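Local coordinates for 6-phosphogluconate dehydrogenase, NAD-binding (Geobacter metallireducens, PDB 3PEF), which probably reduces succinic semialdehyde to gamma-hydroxybutyrate with an NADP(H) cofactor, as a member of the beta-hydroxyacid dehydrogenase family, at residues 29-33 with 34-38. The protein carries 2 engineered substitutions. Numbering follows the deposited sequence.
Sequences IWNRS and PEKAE. With NAP (NADP nicotinamide-adenine-dinucleotide phosphate), chain I.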
ATOM      1  N   ILE A  29     -38.088 -17.911 -14.952  1.00 23.58           N
ATOM      2  CA  ILE A  29     -36.769 -17.835 -14.330  1.00 25.94           C
ATOM      3  C   ILE A  29     -35.807 -18.863 -14.883  1.00 26.76           C
ATOM      4  O   ILE A  29     -36.225 -19.894 -15.421  1.00 26.31           O
ATOM      5  CB  ILE A  29     -36.855 -18.015 -12.801  1.00 15.85           C
ATOM      6  CG1 ILE A  29     -37.358 -19.421 -12.461  1.00 24.75           C
ATOM      7  CG2 ILE A  29     -37.771 -16.934 -12.195  1.00 16.51           C
ATOM      8  CD1 ILE A  29     -37.635 -19.625 -10.983  1.00 30.70           C
ATOM      9  N   TRP A  30     -34.519 -18.562 -14.735  1.00 21.08           N
ATOM     10  CA  TRP A  30     -33.435 -19.437 -15.171  1.00 22.06           C
ATOM     11  C   TRP A  30     -32.193 -19.235 -14.308  1.00 23.71           C
ATOM     12  O   TRP A  30     -31.841 -18.112 -13.952  1.00 24.95           O
ATOM     13  CB  TRP A  30     -33.035 -19.156 -16.622  1.00 18.83           C
ATOM     14  CG  TRP A  30     -31.875 -20.013 -17.081  1.00 21.17           C
ATOM     15  CD1 TRP A  30     -31.952 -21.259 -17.638  1.00 31.09           C
ATOM     16  CD2 TRP A  30     -30.478 -19.696 -17.003  1.00 21.74           C
ATOM     17  NE1 TRP A  30     -30.695 -21.730 -17.932  1.00 25.44           N
ATOM     18  CE2 TRP A  30     -29.771 -20.796 -17.543  1.00 25.67           C
ATOM     19  CE3 TRP A  30     -29.755 -18.597 -16.521  1.00 21.83           C
ATOM     20  CZ2 TRP A  30     -28.371 -20.822 -17.628  1.00 29.10           C
ATOM     21  CZ3 TRP A  30     -28.358 -18.620 -16.604  1.00 24.94           C
ATOM     22  CH2 TRP A  30     -27.681 -19.727 -17.155  1.00 24.85           C
ATOM     23  N   ASN A  31     -31.515 -20.329 -13.995  1.00 20.16           N
ATOM     24  CA  ASN A  31     -30.235 -20.247 -13.317  1.00 17.40           C
ATOM     25  C   ASN A  31     -29.349 -21.328 -13.886  1.00 19.04           C
ATOM     26  O   ASN A  31     -29.847 -22.399 -14.234  1.00 18.92           O
ATOM     27  CB  ASN A  31     -30.385 -20.470 -11.805  1.00 16.22           C
ATOM     28  CG  ASN A  31     -29.093 -20.149 -11.042  1.00 21.57           C
ATOM     29  OD1 ASN A  31     -28.612 -19.019 -11.085  1.00 24.71           O
ATOM     30  ND2 ASN A  31     -28.521 -21.148 -10.360  1.00 23.25           N
ATOM     31  N   ARG A  32     -28.048 -21.057 -13.970  1.00 21.00           N
ATOM     32  CA  ARG A  32     -27.082 -22.053 -14.443  1.00 26.84           C
ATOM     33  C   ARG A  32     -27.254 -23.340 -13.671  1.00 29.69           C
ATOM     34  O   ARG A  32     -27.308 -24.411 -14.276  1.00 24.01           O
ATOM     35  CB  ARG A  32     -25.630 -21.575 -14.306  1.00 21.40           C
ATOM     36  CG  ARG A  32     -24.604 -22.667 -14.637  1.00 24.73           C
ATOM     37  CD  ARG A  32     -23.163 -22.165 -14.456  1.00 27.42           C
ATOM     38  NE  ARG A  32     -22.917 -21.624 -13.113  1.00 27.72           N
ATOM     39  CZ  ARG A  32     -21.740 -21.148 -12.702  1.00 28.62           C
ATOM     40  NH1 ARG A  32     -20.712 -21.134 -13.540  1.00 19.74           N
ATOM     41  NH2 ARG A  32     -21.592 -20.683 -11.461  1.00 26.83           N
ATOM     42  N   SER A  33     -27.332 -23.227 -12.340  1.00 24.08           N
ATOM     43  CA  SER A  33     -27.674 -24.371 -11.475  1.00 29.20           C
ATOM     44  C   SER A  33     -29.186 -24.396 -11.178  1.00 32.91           C
ATOM     45  O   SER A  33     -29.668 -23.640 -10.342  1.00 29.01           O
ATOM     46  CB  SER A  33     -26.894 -24.319 -10.147  1.00 24.81           C
ATOM     47  OG  SER A  33     -25.494 -24.195 -10.346  1.00 24.80           O
ATOM     48  N   PRO A  34     -29.931 -25.273 -11.862  1.00 41.19           N
ATOM     49  CA  PRO A  34     -31.401 -25.261 -11.835  1.00 35.41           C
ATOM     50  C   PRO A  34     -32.026 -25.528 -10.470  1.00 34.99           C
ATOM     51  O   PRO A  34     -33.206 -25.209 -10.298  1.00 26.65           O
ATOM     52  CB  PRO A  34     -31.784 -26.387 -12.802  1.00 42.87           C
ATOM     53  CG  PRO A  34     -30.603 -26.525 -13.703  1.00 50.84           C
ATOM     54  CD  PRO A  34     -29.408 -26.256 -12.822  1.00 47.77           C
ATOM     55  N   GLU A  35     -31.284 -26.095  -9.521  1.00 25.78           N
ATOM     56  CA  GLU A  35     -31.874 -26.327  -8.202  1.00 29.80           C
ATOM     57  C   GLU A  35     -32.229 -25.024  -7.483  1.00 30.52           C
ATOM     58  O   GLU A  35     -33.153 -24.990  -6.670  1.00 32.12           O
ATOM     59  CB  GLU A  35     -30.997 -27.220  -7.321  1.00 28.76           C
ATOM     60  CG  GLU A  35     -29.810 -26.536  -6.698  1.00 35.21           C
ATOM     61  CD  GLU A  35     -28.620 -26.476  -7.646  1.00 47.57           C
ATOM     62  OE1 GLU A  35     -28.773 -26.900  -8.819  1.00 40.04           O
ATOM     63  OE2 GLU A  35     -27.536 -26.009  -7.217  1.00 51.38           O
ATOM     64  N   LYS A  36     -31.521 -23.943  -7.793  1.00 23.55           N
ATOM     65  CA  LYS A  36     -31.807 -22.672  -7.123  1.00 26.63           C
ATOM     66  C   LYS A  36     -33.145 -22.086  -7.562  1.00 27.57           C
ATOM     67  O   LYS A  36     -33.607 -21.087  -7.010  1.00 22.95           O
ATOM     68  CB  LYS A  36     -30.657 -21.681  -7.317  1.00 27.35           C
ATOM     69  CG  LYS A  36     -29.353 -22.186  -6.691  1.00 29.31           C
ATOM     70  CD  LYS A  36     -28.193 -21.200  -6.858  1.00 32.49           C
ATOM     71  CE  LYS A  36     -26.895 -21.761  -6.232  1.00 28.06           C
ATOM     72  NZ  LYS A  36     -25.739 -20.850  -6.458  1.00 35.96           N
ATOM     73  N   ALA A  37     -33.774 -22.731  -8.544  1.00 27.56           N
ATOM     74  CA  ALA A  37     -35.078 -22.305  -9.048  1.00 28.69           C
ATOM     75  C   ALA A  37     -36.229 -23.007  -8.334  1.00 23.92           C
ATOM     76  O   ALA A  37     -37.388 -22.631  -8.505  1.00 25.36           O
ATOM     77  CB  ALA A  37     -35.171 -22.562 -10.558  1.00 28.83           C
ATOM     78  N   GLU A  38     -35.915 -24.033  -7.544  1.00 21.45           N
ATOM     79  CA  GLU A  38     -36.965 -24.895  -6.986  1.00 26.26           C
ATOM     80  C   GLU A  38     -37.945 -24.158  -6.071  1.00 33.02           C
ATOM     81  O   GLU A  38     -39.153 -24.402  -6.123  1.00 30.34           O
ATOM     82  CB  GLU A  38     -36.359 -26.119  -6.273  1.00 27.72           C
ATOM     83  CG  GLU A  38     -35.615 -27.039  -7.230  1.00 29.74           C
ATOM     84  CD  GLU A  38     -34.753 -28.090  -6.537  1.00 35.93           C
ATOM     85  OE1 GLU A  38     -34.878 -28.268  -5.309  1.00 38.93           O
ATOM     86  OE2 GLU A  38     -33.954 -28.744  -7.235  1.00 38.92           O
TER
HETATM   87  PA  NAP I 301     -24.043 -15.331  -5.826  1.00 23.95           P
HETATM   88  O1A NAP I 301     -22.716 -15.986  -5.801  1.00 21.04           O
HETATM   89  O2A NAP I 301     -24.990 -15.791  -4.794  1.00 25.15           O
HETATM   90  O5B NAP I 301     -24.715 -15.507  -7.269  1.00 27.28           O
HETATM   91  C5B NAP I 301     -23.934 -15.470  -8.433  1.00 24.43           C
HETATM   92  C4B NAP I 301     -24.854 -15.828  -9.586  1.00 24.13           C
HETATM   93  O4B NAP I 301     -24.111 -15.762 -10.785  1.00 24.13           O
HETATM   94  C3B NAP I 301     -25.363 -17.262  -9.466  1.00 21.32           C
HETATM   95  O3B NAP I 301     -26.674 -17.247  -9.980  1.00 22.29           O
HETATM   96  C2B NAP I 301     -24.456 -18.014 -10.418  1.00 22.45           C
HETATM   97  O2B NAP I 301     -25.003 -19.189 -10.960  1.00 23.98           O
HETATM   98  C1B NAP I 301     -24.294 -16.961 -11.498  1.00 22.25           C
HETATM   99  N9A NAP I 301     -23.153 -17.270 -12.372  1.00 23.96           N
HETATM  100  C8A NAP I 301     -21.824 -17.207 -12.033  1.00 26.45           C
HETATM  101  N7A NAP I 301     -21.096 -17.581 -13.110  1.00 23.30           N
HETATM  102  C5A NAP I 301     -21.940 -17.889 -14.115  1.00 22.16           C
HETATM  103  C6A NAP I 301     -21.713 -18.303 -15.417  1.00 24.96           C
HETATM  104  N6A NAP I 301     -20.471 -18.477 -15.851  1.00 25.41           N
HETATM  105  N1A NAP I 301     -22.781 -18.549 -16.238  1.00 22.28           N
HETATM  106  C2A NAP I 301     -24.072 -18.367 -15.773  1.00 25.97           C
HETATM  107  N3A NAP I 301     -24.291 -17.942 -14.476  1.00 24.57           N
HETATM  108  C4A NAP I 301     -23.238 -17.701 -13.666  1.00 18.16           C
HETATM  109  O3  NAP I 301     -23.774 -13.772  -5.653  1.00 19.69           O
HETATM  110  PN  NAP I 301     -24.784 -12.560  -5.515  1.00 22.33           P
HETATM  111  O1N NAP I 301     -24.466 -11.799  -4.296  1.00 25.70           O
HETATM  112  O2N NAP I 301     -26.178 -12.995  -5.740  1.00 18.17           O
HETATM  113  O5D NAP I 301     -24.196 -11.785  -6.799  1.00 30.53           O
HETATM  114  C5D NAP I 301     -24.960 -11.371  -7.901  1.00 27.42           C
HETATM  115  C4D NAP I 301     -24.446  -9.986  -8.293  1.00 21.69           C
HETATM  116  O4D NAP I 301     -24.890  -8.991  -7.402  1.00 24.93           O
HETATM  117  C3D NAP I 301     -22.935  -9.900  -8.220  1.00 26.71           C
HETATM  118  O3D NAP I 301     -22.556  -9.098  -9.318  1.00 20.80           O
HETATM  119  C2D NAP I 301     -22.654  -9.202  -6.899  1.00 20.29           C
HETATM  120  O2D NAP I 301     -21.439  -8.506  -6.957  1.00 26.17           O
HETATM  121  C1D NAP I 301     -23.817  -8.242  -6.863  1.00 26.15           C
HETATM  122  N1N NAP I 301     -24.248  -7.717  -5.549  1.00 26.12           N
HETATM  123  C2N NAP I 301     -24.218  -8.503  -4.435  1.00 19.93           C
HETATM  124  C3N NAP I 301     -24.678  -8.013  -3.216  1.00 23.61           C
HETATM  125  C7N NAP I 301     -24.690  -8.897  -2.005  1.00 13.18           C
HETATM  126  O7N NAP I 301     -24.708  -8.268  -0.772  1.00 24.16           O
HETATM  127  N7N NAP I 301     -24.663 -10.239  -2.080  1.00 14.13           N
HETATM  128  C4N NAP I 301     -25.178  -6.709  -3.122  1.00 21.05           C
HETATM  129  C5N NAP I 301     -25.232  -5.927  -4.273  1.00 21.42           C
HETATM  130  C6N NAP I 301     -24.780  -6.443  -5.487  1.00 24.11           C
HETATM  131  P2B NAP I 301     -24.959 -20.598 -10.143  1.00 27.15           P
HETATM  132  O1X NAP I 301     -25.131 -21.682 -11.197  1.00 28.82           O
HETATM  133  O2X NAP I 301     -23.638 -20.708  -9.452  1.00 19.80           O
HETATM  134  O3X NAP I 301     -26.062 -20.627  -9.123  1.00 26.87           O
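N31 and K36 meet where the turn after strand 26-30 folds back over the 2'-phosphate of NADP: K36 CD lies 3.5 Å from N31 ND2, and both side chains reach the same phosphate oxygen, O3X. K36 is fully extended beyond CG, which carries NZ to 2.7 Å from O3X. Four hydrogen bonds fix the rotation of the N31 amide: ND2 donates to O3X and, in the amide plane and almost straight (179°), to S33 O at 2.7 Å, while OD1 accepts from the ribose hydroxyl O3B and from L9 N of the glycine-rich loop. S33 O is gripped twice, by N31 ND2 and, from the opposite face of its carbonyl plane, by K36 N at 3.2 Å; this second bond closes the turn ahead of helix 38-42. The packed side of the turn is apolar: I29 CD1 rests on A37 CB at 3.9 Å, both residues being buried and also touching L9. The outer side is looser. P34 and E35 are exposed, and the E35 carboxylate merely leans on S33, with OE2 3.4 Å from CB. On the adenine side, R32 bends at chi3 (55°), bringing NE to 2.9 Å from O1X and NH2 to the same distance from O2X, while one guanidinium face is set against the adenine, with C5A over its centre. S33 OG also donates to O1X. This phosphate-binding turn at the end of the second strand of a Rossmann fold thus offers two cationic side chains, an amide and a hydroxyl to the 2'-phosphate, a chemistry consistent with a preference for NADP(H) over NAD(H).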